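Local coordinates for endo-1,4-b-d-mannanase (PDB 1QNR), which probably hydrolyses internal beta-1,4-mannosidic linkages in mannan polysaccharides, as an endo-mannanase of glycoside hydrolase family 5, at residues G19-T24 with L50-V55; G23-W28 with M304-G309; T239-P244 with F274-A279. All coordinates share one frame; numbering follows the deposited sequence.

Contact 1. Residues G19-T24 with L50-V55; sequences GYFAGT and LKVVRV
F21 turns one ring face to V52 where strand 21-25 runs parallel to strand 52-54, the two short axes 4.8 Å apart and inclined by 33°. V52 CG2 stands over the ring, displaced toward the rim, 3.5 Å from F21 CD1; the ring also meets that of F162. Just ahead of the strand, two waters link the carbonyl of Y20 to the amino tip of K51. One donates to Y20 O at 2.7 Å and holds K51 NZ weakly; the other accepts from K51 NZ at 2.7 Å and binds Y20 O weakly. A22 works through methyl and carbonyl alike: its CB touches L50 CD2 at 3.6 Å, and A22 O accepts a nearly linear bond from K51 N at 2.9 Å. V52 N, next along, is buried with no partner. At G23 a CB would fall against V52 O, consistent with a glycine at this position. T24 uses both backbone groups, T24 N donating to V52 O at 3.0 Å and T24 O accepting from R54 N in the carbonyl plane. With OG1 anti to the backbone N (chi1 -173°), CG2 of T24 falls between N and the carbonyl carbon and, with CB, meets L50 CD1. With helix 35-47 between the strands, this is a beta-alpha-beta unit of the TIM barrel. The guanidinium of R54 makes salt bridges with E165, E275 and E276. The chemistry thus implies an apolar, backbone-bonded seam, bridged by water at the amino end and leading to a buried charge cluster at the other.

Contact 2. Residues G23-W28 with M304-G309; sequences GTNCYW and MFWQWG
N25 makes three of the four hydrogen bonds, two as donor to F305 O and one as acceptor from W308 N. Its backbone N comes nearly in line with the carbonyl of F305, 3.1 Å from O, whereas ND2, also 3.1 Å from F305 O, sits well above the carbonyl plane. N25 O takes the N-H of W308, with W308 N at 2.9 Å, skipping W306 and Q307, which are joined by a cis peptide. The amide of N25 is fixed further by R54 at OD1 and by the carbonyl of E275 at ND2. W28 NE1 donates to W308 O, which lies in the indole plane, 3.2 Å away in a bent bond. The backbone bonds pair the first and last strands of the TIM barrel, closing its parallel sheet.

Among the ring contacts, T24 lays OG1 over one face of F305, 3.2 Å from CZ and displaced toward the rim. N25 CB presses on W306 CE3 at 3.4 Å. Y27 and W306 meet rim to rim with planes 6° apart; chi1 of -178° in W306 swings its indole away from its own N to reach there. W28 CZ2 touches W308 CD1. Water completes the set: one molecule accepts from Y27 N and donates to Q307 OE1 at 2.8 Å.

Contact 3. Residues T239-P244 with F274-A279; sequences TFHLYP and FEEYGA
F240 O accepts from E275 N at 2.9 Å and L242 O from G278 N at 3.3 Å, across parallel strands inclined by only 18°, while the bond from L242 N to E276 O is weak and E276 N stays buried without a partner. H241 meets E275 at its ring edge and E276 over one face. Its NE2 donates, nearly straight, to the anti lone pair of E275 OE1 at 2.7 Å, an oxygen lying in the ring plane. With CG of H241 anti to the carbonyl carbon (chi1 -60°), the ring lies against E276, whose CG stands above the ring centre and whose carboxylate stacks at 19° to the imidazole. ND1 bonds E169, so both ring nitrogens are engaged and the rotation of the ring is fixed. Replacing H241 by alanine is likely to leave E275 OE1 without its donor and E169 without a hydrogen-bond partner, and to open a gap beside E276. Y243 OH donates to E276 OE1 at 2.7 Å, on the anti side but out of the carboxylate plane. A mannopyranose in the crystal touches Y243, at the carboxy ends of the barrel strands, where active sites of TIM barrels lie. On the other face of the sheet, F240 CE2 lies 3.4 Å from F274 CD1, the rings nearly parallel but slid apart, and L242 CB meets the edge of F274. Helix 253-267 covers F240 and L242, helix 283-295 packs on L242, F274 and Y277, and strand 300-309 continues the sheet beyond strand 272-277.

How the contacts relate
All three contacts are buried, and all belong to the same parallel barrel sheet, with none at the surface. Contacts 1 and 2 share G23 and T24 and use the two edges of strand 21-25; contact 3 lies within the loop closed by contact 2, and its strand 272-277 pairs with strand 300-309 through the bond from M304 N to F274 O. Contact 1 is mostly aliphatic, contact 2 is rich in aromatic rings, and contact 3 combines a phenylalanine pair with a cluster of carboxylates and a histidine. R54 of contact 1 is the residue common to all three, and W306 of contact 2 packs its CB against the hydroxyl of Y243 in contact 3.

Contact 1. Residues G19-T24 with L50-V55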
loop_
_atom_site.group_PDB
_atom_site.type_symbol
_atom_site.label_atom_id
_atom_site.label_comp_id
_atom_site.label_asym_id
_atom_site.label_seq_id
_atom_site.Cartn_x
_atom_site.Cartn_y
_atom_site.Cartn_z
ATOM N N GLY A 19 -12.429 -11.667 10.521
ATOM C CA GLY A 19 -11.818 -12.816 9.849
ATOM C C GLY A 19 -10.825 -12.403 8.709
ATOM O O GLY A 19 -10.731 -11.221 8.392
ATOM N N TYR A 20 -10.099 -13.378 8.224
ATOM C CA TYR A 20 -9.103 -13.169 7.143
ATOM C C TYR A 20 -9.735 -12.563 5.889
ATOM O O TYR A 20 -10.868 -12.904 5.532
ATOM C CB TYR A 20 -8.546 -14.563 6.793
ATOM C CG TYR A 20 -7.279 -14.479 5.902
ATOM C CD1 TYR A 20 -7.343 -14.449 4.518
ATOM C CD2 TYR A 20 -6.022 -14.486 6.528
ATOM C CE1 TYR A 20 -6.179 -14.403 3.717
ATOM C CE2 TYR A 20 -4.832 -14.422 5.763
ATOM C CZ TYR A 20 -4.924 -14.378 4.384
ATOM O OH TYR A 20 -3.783 -14.344 3.580
ATOM N N PHE A 21 -8.979 -11.650 5.199
ATOM C CA PHE A 21 -9.494 -11.047 3.967
ATOM C C PHE A 21 -8.507 -11.247 2.823
ATOM O O PHE A 21 -7.275 -11.326 3.015
ATOM C CB PHE A 21 -9.760 -9.530 4.140
ATOM C CG PHE A 21 -8.524 -8.641 4.157
ATOM C CD1 PHE A 21 -7.930 -8.159 2.998
ATOM C CD2 PHE A 21 -7.955 -8.288 5.387
ATOM C CE1 PHE A 21 -6.753 -7.385 3.051
ATOM C CE2 PHE A 21 -6.793 -7.491 5.447
ATOM C CZ PHE A 21 -6.216 -6.999 4.286
ATOM N N ALA A 22 -9.062 -11.284 1.603
ATOM C CA ALA A 22 -8.230 -11.140 0.383
ATOM C C ALA A 22 -8.509 -9.786 -0.242
ATOM O O ALA A 22 -9.653 -9.315 -0.312
ATOM C CB ALA A 22 -8.489 -12.251 -0.653
ATOM N N GLY A 23 -7.419 -9.166 -0.764
ATOM C CA GLY A 23 -7.551 -7.885 -1.495
ATOM C C GLY A 23 -6.585 -7.841 -2.709
ATOM O O GLY A 23 -6.016 -8.877 -3.071
ATOM N N THR A 24 -6.442 -6.661 -3.303
ATOM C CA THR A 24 -5.535 -6.522 -4.473
ATOM C C THR A 24 -4.951 -5.103 -4.530
ATOM O O THR A 24 -5.493 -4.182 -3.914
ATOM C CB THR A 24 -6.326 -6.814 -5.794
ATOM O OG1 THR A 24 -5.396 -6.838 -6.920
ATOM C CG2 THR A 24 -7.376 -5.703 -6.116
ATOM N N LEU A 50 -13.181 -9.871 -3.344
ATOM C CA LEU A 50 -12.099 -9.154 -2.670
ATOM C C LEU A 50 -12.717 -8.012 -1.855
ATOM O O LEU A 50 -13.708 -7.366 -2.291
ATOM C CB LEU A 50 -11.122 -8.619 -3.743
ATOM C CG LEU A 50 -10.415 -9.730 -4.559
ATOM C CD1 LEU A 50 -9.526 -9.072 -5.633
ATOM C CD2 LEU A 50 -9.590 -10.673 -3.704
ATOM N N LYS A 51 -12.063 -7.696 -0.746
ATOM C CA LYS A 51 -12.699 -6.694 0.181
ATOM C C LYS A 51 -11.890 -5.423 0.299
ATOM O O LYS A 51 -12.423 -4.362 0.784
ATOM C CB LYS A 51 -12.794 -7.302 1.618
ATOM C CG LYS A 51 -13.961 -8.346 1.695
ATOM C CD LYS A 51 -14.101 -8.803 3.193
ATOM C CE LYS A 51 -15.328 -9.751 3.277
ATOM N NZ LYS A 51 -15.550 -10.223 4.729
ATOM N N VAL A 52 -10.620 -5.389 -0.123
ATOM C CA VAL A 52 -9.684 -4.257 0.113
ATOM C C VAL A 52 -8.860 -3.999 -1.154
ATOM O O VAL A 52 -8.411 -4.973 -1.809
ATOM C CB VAL A 52 -8.728 -4.585 1.294
ATOM C CG1 VAL A 52 -7.906 -3.299 1.635
ATOM C CG2 VAL A 52 -9.471 -5.019 2.567
ATOM N N VAL A 53 -8.703 -2.721 -1.500
ATOM C CA VAL A 53 -7.932 -2.305 -2.684
ATOM C C VAL A 53 -6.872 -1.292 -2.207
ATOM O O VAL A 53 -7.190 -0.348 -1.461
ATOM C CB VAL A 53 -8.814 -1.624 -3.787
ATOM C CG1 VAL A 53 -7.992 -1.403 -5.073
ATOM C CG2 VAL A 53 -10.009 -2.485 -4.095
ATOM N N ARG A 54 -5.628 -1.462 -2.694
ATOM C CA ARG A 54 -4.530 -0.490 -2.377
ATOM C C ARG A 54 -4.357 0.425 -3.584
ATOM O O ARG A 54 -4.135 -0.066 -4.724
ATOM C CB ARG A 54 -3.292 -1.281 -1.951
ATOM C CG ARG A 54 -2.127 -0.326 -1.525
ATOM C CD ARG A 54 -1.152 -1.156 -0.648
ATOM N NE ARG A 54 0.117 -0.426 -0.361
ATOM C CZ ARG A 54 1.237 -0.532 -1.119
ATOM N NH1 ARG A 54 1.233 -1.254 -2.253
ATOM N NH2 ARG A 54 2.345 0.063 -0.660
ATOM N N VAL A 55 -4.482 1.754 -3.391
ATOM C CA VAL A 55 -4.431 2.761 -4.540
ATOM C C VAL A 55 -3.394 3.812 -4.179
ATOM O O VAL A 55 -3.199 4.107 -2.969
ATOM C CB VAL A 55 -5.844 3.368 -4.783
ATOM C CG1 VAL A 55 -6.867 2.251 -5.086
ATOM C CG2 VAL A 55 -6.347 4.247 -3.626
HETATM O O HOH W 1 -13.056 -12.441 4.066
HETATM O O HOH W 2 -13.273 -10.639 6.072
#

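Contact 2. Residues G23-W28 with M304-G309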
loop_
_atom_site.group_PDB
_atom_site.type_symbol
_atom_site.label_atom_id
_atom_site.label_comp_id
_atom_site.label_asym_id
_atom_site.label_seq_id
_atom_site.Cartn_x
_atom_site.Cartn_y
_atom_site.Cartn_z
ATOM N N GLY A 23 -7.419 -9.166 -0.764
ATOM C CA GLY A 23 -7.551 -7.885 -1.495
ATOM C C GLY A 23 -6.585 -7.841 -2.709
ATOM O O GLY A 23 -6.016 -8.877 -3.071
ATOM N N THR A 24 -6.442 -6.661 -3.303
ATOM C CA THR A 24 -5.535 -6.522 -4.473
ATOM C C THR A 24 -4.951 -5.103 -4.530
ATOM O O THR A 24 -5.493 -4.182 -3.914
ATOM C CB THR A 24 -6.326 -6.814 -5.794
ATOM O OG1 THR A 24 -5.396 -6.838 -6.920
ATOM C CG2 THR A 24 -7.376 -5.703 -6.116
ATOM N N ASN A 25 -3.843 -4.973 -5.275
ATOM C CA ASN A 25 -3.250 -3.664 -5.544
ATOM C C ASN A 25 -3.748 -3.117 -6.871
ATOM O O ASN A 25 -3.802 -3.866 -7.889
ATOM C CB ASN A 25 -1.679 -3.763 -5.668
ATOM C CG ASN A 25 -1.085 -3.927 -4.282
ATOM O OD1 ASN A 25 -0.757 -2.967 -3.544
ATOM N ND2 ASN A 25 -0.899 -5.189 -3.815
ATOM N N CYS A 26 -4.193 -1.855 -6.880
ATOM C CA CYS A 26 -4.625 -1.146 -8.103
ATOM C C CYS A 26 -4.138 0.279 -8.052
ATOM O O CYS A 26 -4.882 1.257 -7.827
ATOM C CB CYS A 26 -6.158 -1.223 -8.230
ATOM S SG CYS A 26 -6.705 -0.483 -9.863
ATOM N N TYR A 27 -2.797 0.483 -8.194
ATOM C CA TYR A 27 -2.225 1.827 -8.007
ATOM C C TYR A 27 -2.890 2.822 -8.938
ATOM O O TYR A 27 -3.108 3.999 -8.546
ATOM C CB TYR A 27 -0.666 1.862 -8.148
ATOM C CG TYR A 27 -0.166 1.848 -9.589
ATOM C CD1 TYR A 27 -0.058 3.066 -10.303
ATOM C CD2 TYR A 27 0.192 0.667 -10.202
ATOM C CE1 TYR A 27 0.361 3.019 -11.648
ATOM C CE2 TYR A 27 0.628 0.618 -11.527
ATOM C CZ TYR A 27 0.711 1.822 -12.205
ATOM O OH TYR A 27 1.160 1.804 -13.554
ATOM N N TRP A 28 -3.174 2.327 -10.143
ATOM C CA TRP A 28 -3.553 3.167 -11.289
ATOM C C TRP A 28 -5.027 3.561 -11.242
ATOM O O TRP A 28 -5.484 4.506 -11.947
ATOM C CB TRP A 28 -3.217 2.374 -12.589
ATOM C CG TRP A 28 -3.704 0.939 -12.616
ATOM C CD1 TRP A 28 -2.943 -0.171 -12.341
ATOM C CD2 TRP A 28 -5.047 0.429 -12.927
ATOM N NE1 TRP A 28 -3.751 -1.334 -12.424
ATOM C CE2 TRP A 28 -5.030 -0.970 -12.791
ATOM C CE3 TRP A 28 -6.283 1.047 -13.303
ATOM C CZ2 TRP A 28 -6.121 -1.826 -13.060
ATOM C CZ3 TRP A 28 -7.394 0.194 -13.514
ATOM C CH2 TRP A 28 -7.290 -1.202 -13.384
ATOM N N MET A 304 -2.728 -9.341 -0.312
ATOM C CA MET A 304 -3.112 -8.537 -1.515
ATOM C C MET A 304 -2.074 -8.756 -2.579
ATOM O O MET A 304 -0.913 -8.274 -2.501
ATOM C CB MET A 304 -3.159 -7.022 -1.133
ATOM C CG MET A 304 -4.082 -6.819 0.090
ATOM S SD MET A 304 -4.114 -5.166 0.825
ATOM C CE MET A 304 -4.942 -4.320 -0.477
ATOM N N PHE A 305 -2.428 -9.451 -3.673
ATOM C CA PHE A 305 -1.472 -9.670 -4.758
ATOM C C PHE A 305 -1.175 -8.372 -5.517
ATOM O O PHE A 305 -2.017 -7.447 -5.591
ATOM C CB PHE A 305 -1.952 -10.770 -5.735
ATOM C CG PHE A 305 -3.253 -10.488 -6.487
ATOM C CD1 PHE A 305 -4.493 -10.729 -5.917
ATOM C CD2 PHE A 305 -3.204 -9.879 -7.746
ATOM C CE1 PHE A 305 -5.663 -10.530 -6.655
ATOM C CE2 PHE A 305 -4.416 -9.648 -8.464
ATOM C CZ PHE A 305 -5.632 -9.928 -7.895
ATOM N N TRP A 306 0.054 -8.312 -6.100
ATOM C CA TRP A 306 0.399 -7.259 -7.067
ATOM C C TRP A 306 0.321 -7.866 -8.452
ATOM O O TRP A 306 1.138 -8.819 -8.735
ATOM C CB TRP A 306 1.836 -6.693 -6.771
ATOM C CG TRP A 306 2.163 -5.581 -7.752
ATOM C CD1 TRP A 306 2.656 -5.713 -9.027
ATOM C CD2 TRP A 306 2.038 -4.157 -7.530
ATOM N NE1 TRP A 306 2.809 -4.474 -9.615
ATOM C CE2 TRP A 306 2.450 -3.479 -8.701
ATOM C CE3 TRP A 306 1.624 -3.395 -6.417
ATOM C CZ2 TRP A 306 2.427 -2.109 -8.842
ATOM C CZ3 TRP A 306 1.672 -1.982 -6.522
ATOM C CH2 TRP A 306 2.049 -1.332 -7.720
ATOM N N GLN A 307 -0.636 -7.552 -9.358
ATOM C CA GLN A 307 -1.602 -6.461 -9.186
ATOM C C GLN A 307 -2.809 -6.739 -10.099
ATOM O O GLN A 307 -2.754 -7.579 -11.024
ATOM C CB GLN A 307 -1.001 -5.108 -9.624
ATOM C CG GLN A 307 -0.569 -5.038 -11.134
ATOM C CD GLN A 307 -0.207 -3.613 -11.583
ATOM O OE1 GLN A 307 -0.721 -2.588 -11.157
ATOM N NE2 GLN A 307 0.739 -3.523 -12.577
ATOM N N TRP A 308 -3.937 -6.019 -9.835
ATOM C CA TRP A 308 -5.101 -6.124 -10.718
ATOM C C TRP A 308 -4.859 -5.558 -12.112
ATOM O O TRP A 308 -4.237 -4.491 -12.229
ATOM C CB TRP A 308 -6.255 -5.283 -10.038
ATOM C CG TRP A 308 -7.652 -5.540 -10.596
ATOM C CD1 TRP A 308 -8.310 -4.839 -11.542
ATOM C CD2 TRP A 308 -8.448 -6.696 -10.261
ATOM N NE1 TRP A 308 -9.570 -5.438 -11.773
ATOM C CE2 TRP A 308 -9.638 -6.625 -11.022
ATOM C CE3 TRP A 308 -8.270 -7.758 -9.332
ATOM C CZ2 TRP A 308 -10.688 -7.571 -10.920
ATOM C CZ3 TRP A 308 -9.315 -8.705 -9.236
ATOM C CH2 TRP A 308 -10.505 -8.602 -10.047
ATOM N N GLY A 309 -5.367 -6.263 -13.137
ATOM C CA GLY A 309 -5.426 -5.701 -14.516
ATOM C C GLY A 309 -6.888 -5.770 -14.994
ATOM O O GLY A 309 -7.587 -6.709 -14.608
HETATM O O HOH W 3 -1.152 -1.926 -8.458
HETATM O O HOH W 4 1.891 -0.812 -14.278
#

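Contact 3. Residues T239-P244 with F274-A279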
loop_
_atom_site.group_PDB
_atom_site.type_symbol
_atom_site.label_atom_id
_atom_site.label_comp_id
_atom_site.label_asym_id
_atom_site.label_seq_id
_atom_site.Cartn_x
_atom_site.Cartn_y
_atom_site.Cartn_z
ATOM N N THR A 239 3.174 -4.434 7.676
ATOM C CA THR A 239 3.086 -4.769 6.244
ATOM C C THR A 239 4.384 -5.426 5.795
ATOM O O THR A 239 5.498 -5.083 6.260
ATOM C CB THR A 239 2.900 -3.477 5.353
ATOM O OG1 THR A 239 3.887 -2.473 5.698
ATOM C CG2 THR A 239 1.483 -2.893 5.583
ATOM N N PHE A 240 4.272 -6.357 4.825
ATOM C CA PHE A 240 5.502 -6.866 4.173
ATOM C C PHE A 240 5.185 -7.248 2.718
ATOM O O PHE A 240 4.009 -7.495 2.384
ATOM C CB PHE A 240 6.194 -8.034 4.877
ATOM C CG PHE A 240 5.352 -9.286 4.987
ATOM C CD1 PHE A 240 4.464 -9.465 6.020
ATOM C CD2 PHE A 240 5.471 -10.283 4.024
ATOM C CE1 PHE A 240 3.675 -10.631 6.188
ATOM C CE2 PHE A 240 4.670 -11.485 4.136
ATOM C CZ PHE A 240 3.785 -11.622 5.241
ATOM N N HIS A 241 6.188 -7.159 1.832
ATOM C CA HIS A 241 6.039 -7.427 0.390
ATOM C C HIS A 241 6.975 -8.614 -0.018
ATOM O O HIS A 241 7.716 -9.025 0.841
ATOM C CB HIS A 241 6.441 -6.158 -0.426
ATOM C CG HIS A 241 5.598 -4.915 -0.121
ATOM N ND1 HIS A 241 5.845 -3.685 -0.717
ATOM C CD2 HIS A 241 4.568 -4.651 0.725
ATOM C CE1 HIS A 241 4.972 -2.780 -0.336
ATOM N NE2 HIS A 241 4.188 -3.330 0.603
ATOM N N LEU A 242 6.803 -9.125 -1.258
ATOM C CA LEU A 242 7.625 -10.329 -1.565
ATOM C C LEU A 242 7.844 -10.387 -3.102
ATOM O O LEU A 242 6.918 -10.595 -3.903
ATOM C CB LEU A 242 6.936 -11.610 -1.144
ATOM C CG LEU A 242 7.535 -12.973 -1.585
ATOM C CD1 LEU A 242 8.979 -13.121 -1.027
ATOM C CD2 LEU A 242 6.654 -14.137 -1.070
ATOM N N TYR A 243 9.140 -10.290 -3.488
ATOM C CA TYR A 243 9.522 -10.346 -4.911
ATOM C C TYR A 243 10.854 -11.073 -5.112
ATOM O O TYR A 243 11.907 -10.456 -5.269
ATOM C CB TYR A 243 9.650 -8.916 -5.482
ATOM C CG TYR A 243 8.294 -8.146 -5.585
ATOM C CD1 TYR A 243 7.419 -8.425 -6.609
ATOM C CD2 TYR A 243 7.992 -7.211 -4.620
ATOM C CE1 TYR A 243 6.198 -7.735 -6.680
ATOM C CE2 TYR A 243 6.761 -6.540 -4.631
ATOM C CZ TYR A 243 5.919 -6.780 -5.682
ATOM O OH TYR A 243 4.718 -6.065 -5.844
ATOM N N PRO A 244 10.782 -12.419 -5.076
ATOM C CA PRO A 244 12.024 -13.228 -5.270
ATOM C C PRO A 244 12.781 -12.880 -6.555
ATOM O O PRO A 244 14.050 -12.882 -6.512
ATOM C CB PRO A 244 11.493 -14.651 -5.295
ATOM C CG PRO A 244 10.233 -14.613 -4.451
ATOM C CD PRO A 244 9.606 -13.272 -4.871
ATOM N N PHE A 274 0.064 -9.158 4.252
ATOM C CA PHE A 274 0.969 -9.581 3.161
ATOM C C PHE A 274 0.562 -8.695 1.952
ATOM O O PHE A 274 -0.367 -9.068 1.198
ATOM C CB PHE A 274 0.777 -11.073 2.940
ATOM C CG PHE A 274 1.533 -11.810 1.881
ATOM C CD1 PHE A 274 2.726 -11.274 1.376
ATOM C CD2 PHE A 274 1.096 -13.049 1.405
ATOM C CE1 PHE A 274 3.442 -12.034 0.427
ATOM C CE2 PHE A 274 1.781 -13.792 0.441
ATOM C CZ PHE A 274 2.984 -13.269 -0.024
ATOM N N GLU A 275 1.133 -7.497 1.864
ATOM C CA GLU A 275 0.534 -6.374 1.110
ATOM C C GLU A 275 0.878 -6.299 -0.369
ATOM O O GLU A 275 0.123 -5.645 -1.110
ATOM C CB GLU A 275 0.977 -5.070 1.831
ATOM C CG GLU A 275 0.411 -3.771 1.230
ATOM C CD GLU A 275 0.891 -2.530 1.983
ATOM O OE1 GLU A 275 2.108 -2.258 2.022
ATOM O OE2 GLU A 275 -0.048 -1.778 2.455
ATOM N N GLU A 276 1.982 -6.931 -0.803
ATOM C CA GLU A 276 2.296 -7.057 -2.225
ATOM C C GLU A 276 3.024 -8.366 -2.469
ATOM O O GLU A 276 3.881 -8.712 -1.612
ATOM C CB GLU A 276 3.226 -5.957 -2.776
ATOM C CG GLU A 276 2.736 -4.498 -2.735
ATOM C CD GLU A 276 3.706 -3.562 -3.370
ATOM O OE1 GLU A 276 4.676 -4.016 -4.070
ATOM O OE2 GLU A 276 3.628 -2.312 -3.212
ATOM N N TYR A 277 2.815 -9.027 -3.599
ATOM C CA TYR A 277 3.653 -10.195 -3.958
ATOM C C TYR A 277 3.456 -10.505 -5.447
ATOM O O TYR A 277 2.386 -10.253 -6.013
ATOM C CB TYR A 277 3.323 -11.431 -3.109
ATOM C CG TYR A 277 1.885 -11.880 -3.113
ATOM C CD1 TYR A 277 1.333 -12.780 -4.046
ATOM C CD2 TYR A 277 0.973 -11.438 -2.121
ATOM C CE1 TYR A 277 0.022 -13.202 -4.003
ATOM C CE2 TYR A 277 -0.341 -11.851 -2.070
ATOM C CZ TYR A 277 -0.856 -12.730 -3.015
ATOM O OH TYR A 277 -2.188 -13.152 -2.991
ATOM N N GLY A 278 4.479 -11.133 -6.041
ATOM C CA GLY A 278 4.305 -11.605 -7.432
ATOM C C GLY A 278 5.489 -12.498 -7.798
ATOM O O GLY A 278 6.610 -12.323 -7.274
ATOM N N ALA A 279 5.251 -13.354 -8.784
ATOM C CA ALA A 279 6.306 -14.191 -9.423
ATOM C C ALA A 279 6.238 -13.937 -10.912
ATOM O O ALA A 279 5.163 -14.077 -11.507
ATOM C CB ALA A 279 6.055 -15.668 -9.104
#